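Local coordinates for protein glycoside Hydrolase (Bacteroides uniformis, PDB 5T99) that probably hydrolyses glycosidic bonds of galactose-containing chains in agarose breakdown, and binds the inhibitor galacto-isofagomine, at residues A[44-54]-A[85-93]. Residues are numbered along the deposited sequence; the frame is centred on the assembly and turned at random.
Sequences AEAISFDDDSW and TGWYRKTFI
The irregular loop 44-54 lies over the sheet face from which Trp87, Arg89 and Thr91 of strand 86-93 point, with Ala44 CA 7.7 Å from Trp87 CA and Glu45 CA 7.8 Å from Arg89 CA. The loop turns back through a type I turn from Ala46 to Phe49, bringing carbonyls round the guanidinium of Arg89. NH1 of Arg89 donates to Ala44 O at 2.6 Å and to Ala46 O at 2.8 Å, each time from above the carbonyl plane. Phe49 N reaches Ala46 O from the opposite face, so the turn's own bond and the arginine share one acceptor. Arg89 NE lies 2.7 Å from Asp51 OD2 in a salt bridge, the carboxylate turned 74° from the guanidinium, one of whose faces carries Phe49 CB toward its rim. A bend at chi3 (62°) swings the guanidinium under the turn, while Trp54 CZ3 packs on Arg89 CD at 3.5 Å. Alongside, Ala44 CB sits over the six-membered ring of Trp87, a CH-pi contact, and Trp54 CH2 abuts Trp87 CB. A methionine in place of Arg89 would probably leave Asp51 without its salt-bridge partner on this strand and Ala44 O and Ala46 O without the NH1 donor. The arginine thus pins a strand-connecting loop onto the antiparallel sheet of the family 2 sugar-binding domain, a beta-sandwich.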
loop_
_atom_site.group_PDB
_atom_site.type_symbol
_atom_site.label_atom_id
_atom_site.label_comp_id
_atom_site.label_asym_id
_atom_site.label_seq_id
_atom_site.Cartn_x
_atom_site.Cartn_y
_atom_site.Cartn_z
ATOM N N ALA A 44 -8.319 33.732 3.770
ATOM C CA ALA A 44 -9.221 32.651 3.332
ATOM C C ALA A 44 -9.712 31.733 4.464
ATOM O O ALA A 44 -10.586 30.910 4.245
ATOM C CB ALA A 44 -8.563 31.826 2.236
ATOM N N GLU A 45 -9.144 31.859 5.660
ATOM C CA GLU A 45 -9.697 31.205 6.845
ATOM C C GLU A 45 -10.953 31.872 7.395
ATOM O O GLU A 45 -11.673 31.251 8.175
ATOM C CB GLU A 45 -8.643 31.080 7.961
ATOM C CG GLU A 45 -8.387 32.304 8.852
ATOM C CD GLU A 45 -7.568 33.409 8.204
ATOM O OE1 GLU A 45 -7.227 33.318 7.007
ATOM O OE2 GLU A 45 -7.262 34.390 8.903
ATOM N N ALA A 46 -11.207 33.125 7.013
ATOM C CA ALA A 46 -12.284 33.925 7.624
ATOM C C ALA A 46 -13.701 33.449 7.264
ATOM O O ALA A 46 -13.956 33.034 6.132
ATOM C CB ALA A 46 -12.115 35.401 7.266
ATOM N N ILE A 47 -14.597 33.533 8.249
ATOM C CA ILE A 47 -16.030 33.217 8.106
ATOM C C ILE A 47 -16.598 33.868 6.850
ATOM O O ILE A 47 -17.200 33.203 5.998
ATOM C CB ILE A 47 -16.858 33.741 9.324
ATOM C CG1 ILE A 47 -16.544 32.950 10.598
ATOM C CG2 ILE A 47 -18.371 33.674 9.067
ATOM C CD1 ILE A 47 -16.764 33.751 11.866
ATOM N N SER A 48 -16.379 35.179 6.761
ATOM C CA SER A 48 -16.945 36.020 5.708
ATOM C C SER A 48 -16.206 36.009 4.370
ATOM O O SER A 48 -16.691 36.609 3.423
ATOM C CB SER A 48 -17.071 37.463 6.211
ATOM O OG SER A 48 -17.950 37.514 7.322
ATOM N N PHE A 49 -15.058 35.338 4.268
ATOM C CA PHE A 49 -14.353 35.233 2.984
ATOM C C PHE A 49 -15.287 34.677 1.894
ATOM O O PHE A 49 -16.147 33.841 2.179
ATOM C CB PHE A 49 -13.098 34.355 3.121
ATOM C CG PHE A 49 -12.327 34.193 1.837
ATOM C CD1 PHE A 49 -11.342 35.114 1.473
ATOM C CD2 PHE A 49 -12.589 33.125 0.984
ATOM C CE1 PHE A 49 -10.638 34.963 0.287
ATOM C CE2 PHE A 49 -11.890 32.974 -0.209
ATOM C CZ PHE A 49 -10.917 33.892 -0.560
ATOM N N ASP A 50 -15.115 35.151 0.659
ATOM C CA ASP A 50 -15.967 34.768 -0.471
ATOM C C ASP A 50 -15.249 33.713 -1.315
ATOM O O ASP A 50 -14.350 34.031 -2.093
ATOM C CB ASP A 50 -16.316 36.015 -1.304
ATOM C CG ASP A 50 -17.205 35.713 -2.516
ATOM O OD1 ASP A 50 -17.835 34.635 -2.603
ATOM O OD2 ASP A 50 -17.276 36.586 -3.400
ATOM N N ASP A 51 -15.671 32.458 -1.158
ATOM C CA ASP A 51 -15.094 31.320 -1.895
ATOM C C ASP A 51 -16.009 30.809 -3.012
ATOM O O ASP A 51 -15.922 29.640 -3.402
ATOM C CB ASP A 51 -14.725 30.177 -0.921
ATOM C CG ASP A 51 -15.927 29.628 -0.128
ATOM O OD1 ASP A 51 -17.098 29.998 -0.370
ATOM O OD2 ASP A 51 -15.673 28.821 0.780
ATOM N N ASP A 52 -16.870 31.684 -3.539
ATOM C CA ASP A 52 -17.857 31.285 -4.555
ATOM C C ASP A 52 -17.223 30.935 -5.916
ATOM O O ASP A 52 -17.785 30.150 -6.678
ATOM C CB ASP A 52 -18.926 32.373 -4.716
ATOM C CG ASP A 52 -20.184 31.862 -5.402
ATOM O OD1 ASP A 52 -20.473 32.323 -6.531
ATOM O OD2 ASP A 52 -20.875 30.994 -4.818
ATOM N N SER A 53 -16.061 31.508 -6.219
ATOM C CA SER A 53 -15.328 31.175 -7.452
ATOM C C SER A 53 -14.526 29.870 -7.347
ATOM O O SER A 53 -14.127 29.314 -8.370
ATOM C CB SER A 53 -14.372 32.315 -7.825
ATOM O OG SER A 53 -13.410 32.524 -6.795
ATOM N N TRP A 54 -14.273 29.408 -6.116
ATOM C CA TRP A 54 -13.428 28.233 -5.857
ATOM C C TRP A 54 -14.050 26.962 -6.434
ATOM O O TRP A 54 -15.268 26.775 -6.397
ATOM C CB TRP A 54 -13.195 28.037 -4.345
ATOM C CG TRP A 54 -12.297 29.053 -3.678
ATOM C CD1 TRP A 54 -12.020 30.317 -4.103
ATOM C CD2 TRP A 54 -11.587 28.884 -2.444
ATOM N NE1 TRP A 54 -11.167 30.937 -3.225
ATOM C CE2 TRP A 54 -10.881 30.081 -2.200
ATOM C CE3 TRP A 54 -11.463 27.826 -1.527
ATOM C CZ2 TRP A 54 -10.068 30.260 -1.072
ATOM C CZ3 TRP A 54 -10.655 28.002 -0.399
ATOM C CH2 TRP A 54 -9.968 29.211 -0.184
ATOM N N THR A 85 1.013 26.117 -1.946
ATOM C CA THR A 85 -0.051 26.365 -0.993
ATOM C C THR A 85 -1.359 25.886 -1.604
ATOM O O THR A 85 -1.579 26.045 -2.815
ATOM C CB THR A 85 -0.131 27.856 -0.646
ATOM O OG1 THR A 85 1.117 28.263 -0.077
ATOM C CG2 THR A 85 -1.259 28.150 0.342
ATOM N N GLY A 86 -2.197 25.267 -0.771
ATOM C CA GLY A 86 -3.528 24.810 -1.167
ATOM C C GLY A 86 -4.481 25.056 -0.025
ATOM O O GLY A 86 -4.144 24.802 1.137
ATOM N N TRP A 87 -5.669 25.559 -0.354
ATOM C CA TRP A 87 -6.675 25.895 0.634
ATOM C C TRP A 87 -7.915 25.056 0.397
ATOM O O TRP A 87 -8.314 24.854 -0.753
ATOM C CB TRP A 87 -7.059 27.372 0.538
ATOM C CG TRP A 87 -6.174 28.330 1.290
ATOM C CD1 TRP A 87 -5.067 28.979 0.815
ATOM C CD2 TRP A 87 -6.346 28.772 2.634
ATOM N NE1 TRP A 87 -4.533 29.793 1.790
ATOM C CE2 TRP A 87 -5.304 29.692 2.913
ATOM C CE3 TRP A 87 -7.273 28.473 3.639
ATOM C CZ2 TRP A 87 -5.164 30.311 4.144
ATOM C CZ3 TRP A 87 -7.141 29.105 4.874
ATOM C CH2 TRP A 87 -6.089 30.016 5.112
ATOM N N TYR A 88 -8.518 24.580 1.491
ATOM C CA TYR A 88 -9.827 23.926 1.444
ATOM C C TYR A 88 -10.771 24.605 2.422
ATOM O O TYR A 88 -10.375 24.935 3.533
ATOM C CB TYR A 88 -9.741 22.452 1.806
ATOM C CG TYR A 88 -8.914 21.588 0.888
ATOM C CD1 TYR A 88 -9.519 20.732 -0.025
ATOM C CD2 TYR A 88 -7.521 21.584 0.972
ATOM C CE1 TYR A 88 -8.755 19.910 -0.848
ATOM C CE2 TYR A 88 -6.751 20.770 0.153
ATOM C CZ TYR A 88 -7.377 19.939 -0.746
ATOM O OH TYR A 88 -6.628 19.141 -1.544
ATOM N N ARG A 89 -12.019 24.797 2.002
ATOM C CA ARG A 89 -13.056 25.366 2.854
ATOM C C ARG A 89 -14.316 24.553 2.696
ATOM O O ARG A 89 -14.643 24.145 1.592
ATOM C CB ARG A 89 -13.365 26.809 2.449
ATOM C CG ARG A 89 -12.326 27.842 2.858
ATOM C CD ARG A 89 -12.672 29.201 2.248
ATOM N NE ARG A 89 -13.967 29.723 2.715
ATOM C CZ ARG A 89 -14.166 30.481 3.797
ATOM N NH1 ARG A 89 -13.171 30.833 4.604
ATOM N NH2 ARG A 89 -15.393 30.887 4.088
ATOM N N LYS A 90 -15.014 24.318 3.799
ATOM C CA LYS A 90 -16.331 23.693 3.775
ATOM C C LYS A 90 -17.257 24.502 4.665
ATOM O O LYS A 90 -16.898 24.833 5.788
ATOM C CB LYS A 90 -16.266 22.245 4.255
ATOM C CG LYS A 90 -17.622 21.553 4.307
ATOM C CD LYS A 90 -17.506 20.043 4.455
ATOM C CE LYS A 90 -18.880 19.392 4.588
ATOM N NZ LYS A 90 -18.834 17.904 4.669
ATOM N N THR A 91 -18.446 24.805 4.147
ATOM C CA THR A 91 -19.427 25.645 4.830
ATOM C C THR A 91 -20.637 24.765 5.128
ATOM O O THR A 91 -21.131 24.084 4.228
ATOM C CB THR A 91 -19.818 26.865 3.952
ATOM O OG1 THR A 91 -18.639 27.606 3.616
ATOM C CG2 THR A 91 -20.791 27.796 4.662
ATOM N N PHE A 92 -21.102 24.769 6.377
ATOM C CA PHE A 92 -22.147 23.837 6.812
ATOM C C PHE A 92 -22.991 24.402 7.951
ATOM O O PHE A 92 -22.481 25.121 8.812
ATOM C CB PHE A 92 -21.531 22.477 7.226
ATOM C CG PHE A 92 -20.552 22.559 8.378
ATOM C CD1 PHE A 92 -20.955 22.269 9.678
ATOM C CD2 PHE A 92 -19.228 22.941 8.164
ATOM C CE1 PHE A 92 -20.058 22.355 10.737
ATOM C CE2 PHE A 92 -18.327 23.023 9.219
ATOM C CZ PHE A 92 -18.741 22.724 10.506
ATOM N N ILE A 93 -24.282 24.058 7.943
ATOM C CA ILE A 93 -25.200 24.413 9.029
ATOM C C ILE A 93 -24.896 23.525 10.238
ATOM O O ILE A 93 -24.716 22.314 10.099
ATOM C CB ILE A 93 -26.691 24.206 8.642
ATOM C CG1 ILE A 93 -27.101 25.079 7.447
ATOM C CG2 ILE A 93 -27.616 24.483 9.835
ATOM C CD1 ILE A 93 -27.212 26.558 7.757
#